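Local coordinates for protein putative aminotransferase (Actinomadura melliaura, PDB 4ZWV) that probably acts as a pyridoxal 5'-phosphate-dependent sugar aminotransferase in making the aminopentose of the indolocarbazole AT2433, at residues A[217-222]-A[230-235]; A[275-280]-A[367-372]. One frame throughout, in Å; residues are numbered along the deposited sequence.

Contact 1. Residues A[217-222]-A[230-235]; sequences YGIDRT and YDVAEW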
loop_
_atom_site.group_PDB
_atom_site.type_symbol
_atom_site.label_atom_id
_atom_site.label_comp_id
_atom_site.label_asym_id
_atom_site.label_seq_id
_atom_site.Cartn_x
_atom_site.Cartn_y
_atom_site.Cartn_z
ATOM N N TYR A 217 9.316 2.782 5.622
ATOM C CA TYR A 217 9.301 2.778 7.085
ATOM C C TYR A 217 10.261 3.763 7.737
ATOM O O TYR A 217 10.444 3.712 8.949
ATOM C CB TYR A 217 9.620 1.383 7.620
ATOM C CG TYR A 217 8.740 0.278 7.095
ATOM C CD1 TYR A 217 7.417 0.158 7.509
ATOM C CD2 TYR A 217 9.237 -0.644 6.191
ATOM C CE1 TYR A 217 6.600 -0.877 7.034
ATOM C CE2 TYR A 217 8.434 -1.684 5.702
ATOM C CZ TYR A 217 7.122 -1.786 6.136
ATOM O OH TYR A 217 6.346 -2.832 5.674
ATOM N N GLY A 218 10.876 4.655 6.958
ATOM C CA GLY A 218 11.919 5.498 7.532
ATOM C C GLY A 218 13.249 4.783 7.711
ATOM O O GLY A 218 14.162 5.296 8.380
ATOM N N ILE A 219 13.364 3.595 7.131
ATOM C CA ILE A 219 14.573 2.778 7.248
ATOM C C ILE A 219 15.510 3.027 6.069
ATOM O O ILE A 219 15.128 2.854 4.907
ATOM C CB ILE A 219 14.215 1.273 7.333
ATOM C CG1 ILE A 219 13.416 0.994 8.617
ATOM C CG2 ILE A 219 15.476 0.414 7.290
ATOM C CD1 ILE A 219 12.851 -0.424 8.719
ATOM N N ASP A 220 16.729 3.458 6.382
ATOM C CA ASP A 220 17.797 3.596 5.398
ATOM C C ASP A 220 18.199 2.195 4.933
ATOM O O ASP A 220 18.794 1.429 5.683
ATOM C CB ASP A 220 18.981 4.343 6.027
ATOM C CG ASP A 220 20.122 4.573 5.058
ATOM O OD1 ASP A 220 20.132 3.970 3.967
ATOM O OD2 ASP A 220 21.020 5.371 5.402
ATOM N N ARG A 221 17.886 1.876 3.683
ATOM C CA ARG A 221 18.087 0.515 3.198
ATOM C C ARG A 221 19.557 0.173 2.963
ATOM O O ARG A 221 19.897 -0.990 2.758
ATOM C CB ARG A 221 17.274 0.294 1.922
ATOM C CG ARG A 221 15.763 0.282 2.192
ATOM C CD ARG A 221 14.951 0.187 0.906
ATOM N NE ARG A 221 15.268 -1.027 0.153
ATOM C CZ ARG A 221 14.640 -2.185 0.306
ATOM N NH1 ARG A 221 13.655 -2.302 1.189
ATOM N NH2 ARG A 221 14.996 -3.233 -0.433
ATOM N N THR A 222 20.430 1.172 3.028
ATOM C CA THR A 222 21.866 0.908 2.940
ATOM C C THR A 222 22.483 0.544 4.294
ATOM O O THR A 222 23.629 0.091 4.359
ATOM C CB THR A 222 22.636 2.116 2.360
ATOM O OG1 THR A 222 22.656 3.188 3.307
ATOM C CG2 THR A 222 21.991 2.604 1.062
ATOM N N TYR A 230 20.739 1.304 12.618
ATOM C CA TYR A 230 19.985 2.294 11.874
ATOM C C TYR A 230 18.996 2.969 12.808
ATOM O O TYR A 230 18.615 2.415 13.845
ATOM C CB TYR A 230 19.262 1.661 10.677
ATOM C CG TYR A 230 18.225 0.639 11.090
ATOM C CD1 TYR A 230 18.599 -0.654 11.444
ATOM C CD2 TYR A 230 16.873 0.981 11.143
ATOM C CE1 TYR A 230 17.647 -1.586 11.847
ATOM C CE2 TYR A 230 15.919 0.058 11.535
ATOM C CZ TYR A 230 16.311 -1.212 11.890
ATOM O OH TYR A 230 15.366 -2.124 12.284
ATOM N N ASP A 231 18.602 4.182 12.445
ATOM C CA ASP A 231 17.665 4.945 13.250
ATOM C C ASP A 231 16.555 5.479 12.377
ATOM O O ASP A 231 16.813 6.063 11.323
ATOM C CB ASP A 231 18.351 6.106 13.971
ATOM C CG ASP A 231 17.353 7.004 14.673
ATOM O OD1 ASP A 231 16.793 6.559 15.692
ATOM O OD2 ASP A 231 17.131 8.157 14.214
ATOM N N VAL A 232 15.316 5.274 12.802
ATOM C CA VAL A 232 14.181 5.843 12.097
ATOM C C VAL A 232 13.866 7.214 12.687
ATOM O O VAL A 232 13.381 7.309 13.825
ATOM C CB VAL A 232 12.931 4.936 12.185
ATOM C CG1 VAL A 232 11.744 5.619 11.516
ATOM C CG2 VAL A 232 13.202 3.573 11.543
ATOM N N ALA A 233 14.200 8.267 11.933
ATOM C CA ALA A 233 13.973 9.645 12.379
ATOM C C ALA A 233 12.512 10.087 12.237
ATOM O O ALA A 233 12.004 10.873 13.030
ATOM C CB ALA A 233 14.884 10.586 11.610
ATOM N N GLU A 234 11.867 9.590 11.186
ATOM C CA GLU A 234 10.455 9.832 10.920
ATOM C C GLU A 234 9.877 8.530 10.387
ATOM O O GLU A 234 10.441 7.945 9.465
ATOM C CB GLU A 234 10.247 10.945 9.882
ATOM C CG GLU A 234 10.868 12.290 10.196
ATOM C CD GLU A 234 10.549 13.309 9.106
ATOM O OE1 GLU A 234 11.106 13.199 7.985
ATOM O OE2 GLU A 234 9.723 14.206 9.372
ATOM N N TRP A 235 8.762 8.081 10.951
ATOM C CA TRP A 235 8.185 6.812 10.520
ATOM C C TRP A 235 7.591 6.895 9.110
ATOM O O TRP A 235 7.320 7.973 8.587
ATOM C CB TRP A 235 7.118 6.336 11.527
ATOM C CG TRP A 235 5.928 7.245 11.644
ATOM C CD1 TRP A 235 5.722 8.209 12.594
ATOM C CD2 TRP A 235 4.785 7.294 10.773
ATOM N NE1 TRP A 235 4.521 8.850 12.369
ATOM C CE2 TRP A 235 3.927 8.301 11.264
ATOM C CE3 TRP A 235 4.392 6.559 9.644
ATOM C CZ2 TRP A 235 2.712 8.616 10.648
ATOM C CZ3 TRP A 235 3.186 6.886 9.025
ATOM C CH2 TRP A 235 2.363 7.903 9.533
HETATM O O HOH W 1 14.766 7.857 9.116
HETATM O O HOH W 2 17.165 4.376 9.119
#
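Tyr230 meets Ile219 obliquely, its ring atom CE2 4.0 Å from Ile219 CG1. Chi1 of 63° puts the ring there, with CG between the backbone N and the carbonyl carbon, and Glu85 of the second subunit holds Tyr230 OH. Asp231 O takes a hydrogen bond from a water that also donates, at a longer 3.2 Å, to Gly218 O and accepts from Asp220 N. The Asp231 carboxylate is hydrogen-bonded through OD2 to Ser328 of the second subunit. Val232 presents both methyls to residues 217-222, CG1 3.5 Å from Tyr217 O and CG2 3.9 Å from Ile219 CG1. This is an irregular excursion between helices 205-214 and 243-273 that reaches into the dimer interface: Tyr217 OH bonds Thr58 of the second subunit, a residue seen to bind pyridoxal 5'-phosphate. The polar links between the two segments run through water; a second one donates to Gly218 O (2.7 Å) and accepts from Ala233 N (2.9 Å). Glu234 O receives a CA-H...O contact from Gly218 CA at 3.5 Å, with 140° at the hydrogen. A CB on Gly218 would clash with that oxygen and Val232 CG1 and, at phi 77°, would also press on the carbonyl O of Tyr217. The Glu234 carboxylate forms a salt bridge with Arg210, while Tyr217 O, 4.1 Å from Trp235 CA, accepts a hydrogen bond from Trp89 of the second subunit.

Contact 2. Residues A[275-280]-A[367-372]; sequences TGVPGL and TIRSGW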
loop_
_atom_site.group_PDB
_atom_site.type_symbol
_atom_site.label_atom_id
_atom_site.label_comp_id
_atom_site.label_asym_id
_atom_site.label_seq_id
_atom_site.Cartn_x
_atom_site.Cartn_y
_atom_site.Cartn_z
ATOM N N THR A 275 -18.553 18.744 -33.538
ATOM C CA THR A 275 -19.100 20.103 -33.462
ATOM C C THR A 275 -20.523 20.191 -34.014
ATOM O O THR A 275 -20.899 19.429 -34.897
ATOM C CB THR A 275 -18.234 21.112 -34.247
ATOM O OG1 THR A 275 -18.333 20.856 -35.657
ATOM C CG2 THR A 275 -16.779 21.062 -33.775
ATOM N N GLY A 276 -21.321 21.114 -33.488
ATOM C CA GLY A 276 -22.630 21.337 -34.074
ATOM C C GLY A 276 -23.632 20.226 -33.821
ATOM O O GLY A 276 -24.586 20.076 -34.578
ATOM N N VAL A 277 -23.379 19.405 -32.808
ATOM C CA VAL A 277 -24.298 18.326 -32.470
ATOM C C VAL A 277 -25.358 18.813 -31.485
ATOM O O VAL A 277 -25.026 19.294 -30.409
ATOM C CB VAL A 277 -23.550 17.129 -31.873
ATOM C CG1 VAL A 277 -24.540 16.027 -31.480
ATOM C CG2 VAL A 277 -22.539 16.598 -32.877
ATOM N N PRO A 278 -26.636 18.726 -31.869
ATOM C CA PRO A 278 -27.681 19.176 -30.945
ATOM C C PRO A 278 -27.618 18.421 -29.627
ATOM O O PRO A 278 -27.539 17.187 -29.624
ATOM C CB PRO A 278 -28.978 18.845 -31.689
ATOM C CG PRO A 278 -28.582 18.752 -33.120
ATOM C CD PRO A 278 -27.189 18.224 -33.136
ATOM N N GLY A 279 -27.635 19.154 -28.519
ATOM C CA GLY A 279 -27.625 18.526 -27.214
ATOM C C GLY A 279 -26.259 18.069 -26.725
ATOM O O GLY A 279 -26.174 17.429 -25.683
ATOM N N LEU A 280 -25.195 18.384 -27.462
ATOM C CA LEU A 280 -23.843 18.027 -27.036
ATOM C C LEU A 280 -22.929 19.250 -27.008
ATOM O O LEU A 280 -22.828 19.998 -27.987
ATOM C CB LEU A 280 -23.256 16.941 -27.952
ATOM C CG LEU A 280 -21.909 16.364 -27.488
ATOM C CD1 LEU A 280 -21.824 14.875 -27.793
ATOM C CD2 LEU A 280 -20.737 17.093 -28.131
ATOM N N THR A 367 -22.536 7.401 -34.294
ATOM C CA THR A 367 -23.590 7.084 -33.342
ATOM C C THR A 367 -24.092 8.354 -32.657
ATOM O O THR A 367 -25.294 8.607 -32.618
ATOM C CB THR A 367 -23.106 6.064 -32.291
ATOM O OG1 THR A 367 -22.785 4.830 -32.947
ATOM C CG2 THR A 367 -24.189 5.806 -31.256
ATOM N N ILE A 368 -23.169 9.157 -32.138
ATOM C CA ILE A 368 -23.537 10.411 -31.491
ATOM C C ILE A 368 -24.258 11.361 -32.450
ATOM O O ILE A 368 -25.292 11.941 -32.102
ATOM C CB ILE A 368 -22.293 11.112 -30.904
ATOM C CG1 ILE A 368 -21.725 10.294 -29.740
ATOM C CG2 ILE A 368 -22.633 12.516 -30.417
ATOM C CD1 ILE A 368 -20.409 10.822 -29.215
ATOM N N ARG A 369 -23.751 11.493 -33.672
ATOM C CA ARG A 369 -24.335 12.454 -34.606
ATOM C C ARG A 369 -25.710 12.027 -35.128
ATOM O O ARG A 369 -26.431 12.841 -35.702
ATOM C CB ARG A 369 -23.381 12.710 -35.784
ATOM C CG ARG A 369 -22.121 13.470 -35.376
ATOM C CD ARG A 369 -21.343 14.014 -36.571
ATOM N NE ARG A 369 -21.989 15.204 -37.122
ATOM C CZ ARG A 369 -21.665 16.457 -36.806
ATOM N NH1 ARG A 369 -20.680 16.702 -35.952
ATOM N NH2 ARG A 369 -22.318 17.472 -37.363
ATOM N N SER A 370 -26.078 10.767 -34.919
ATOM C CA SER A 370 -27.384 10.282 -35.347
ATOM C C SER A 370 -28.478 10.619 -34.331
ATOM O O SER A 370 -29.659 10.384 -34.595
ATOM C CB SER A 370 -27.350 8.769 -35.594
ATOM O OG SER A 370 -27.228 8.042 -34.384
ATOM N N GLY A 371 -28.084 11.167 -33.180
ATOM C CA GLY A 371 -29.039 11.646 -32.193
ATOM C C GLY A 371 -29.488 10.605 -31.181
ATOM O O GLY A 371 -29.199 9.420 -31.324
ATOM N N TRP A 372 -30.191 11.051 -30.144
ATOM C CA TRP A 372 -30.669 10.145 -29.104
ATOM C C TRP A 372 -31.970 10.641 -28.486
ATOM O O TRP A 372 -32.529 9.986 -27.605
ATOM C CB TRP A 372 -29.604 9.956 -28.019
ATOM C CG TRP A 372 -29.173 11.226 -27.352
ATOM C CD1 TRP A 372 -29.653 11.746 -26.190
ATOM C CD2 TRP A 372 -28.161 12.131 -27.812
ATOM N NE1 TRP A 372 -29.003 12.925 -25.895
ATOM C CE2 TRP A 372 -28.090 13.186 -26.883
ATOM C CE3 TRP A 372 -27.322 12.158 -28.932
ATOM C CZ2 TRP A 372 -27.198 14.247 -27.026
ATOM C CZ3 TRP A 372 -26.439 13.209 -29.072
ATOM C CH2 TRP A 372 -26.383 14.240 -28.129
ATOM O OXT TRP A 372 -32.493 11.690 -28.854
HETATM O O HOH W 3 -21.293 19.955 -38.103
#
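Val277 CG2 covers one face of the Arg369 guanidinium, 3.6 Å from NH1, while Thr275 O sits near the plane at its edge. There NH1 donates a hydrogen bond of 2.9 Å to Thr275 O, bent to 151° at the hydrogen; the chi3 bend of the arginine (77°) brings the group round to this carbonyl. NH1 also bonds Glu273 O, and a water links NH2 to Thr275 O. The Trp372 ring is met at its edge by Gly279 O, 3.6 Å from CZ2, by Leu280 CB, 4.1 Å from CH2, and by Val277 CG1, 4.2 Å from CZ3, with Phe306 in an edge-to-face stack. Its NE1 is bonded to Asp301 O. Ile368 CG2 approaches Leu280 CD1 to 3.6 Å and Val277 CG1 to 4.1 Å, the side chains crossing at about a right angle. The type II turn from Val277 to Leu280 thus docks on the end of helix 358-369. With an alanine in place of Trp372, Asp301 O would probably lose its indole donor and a gap would open beside Leu280 and Val277. An arginine gripping main-chain carbonyls beside an apolar cluster suggests a seam whose polar hold probably depends little on the side chains of Glu273 and Thr275.

From the N terminus, the chain first builds the seven-stranded mixed sheet and helix 205-214, and contact 1 then closes a short loop, bringing 230-235 back against 217-222 before long helix 243-273 begins. That helix leads to 275-280, where contact 2 opens; the chain runs through strands 280-282 and 296-300, helices 303-312 and 338-344 and strand 347-350 before helix 358-369 brings its C-terminal end back at 367-372. The loops neither nest nor cross but follow in series. The centres of contact 1 and contact 2 lie about 58 Å apart, on opposite sides of the chain's centre. Contact 1 belongs to the dimer interface, whereas contact 2 ties the C terminus to the turn leading into strand 280-282, untouched by the other subunit.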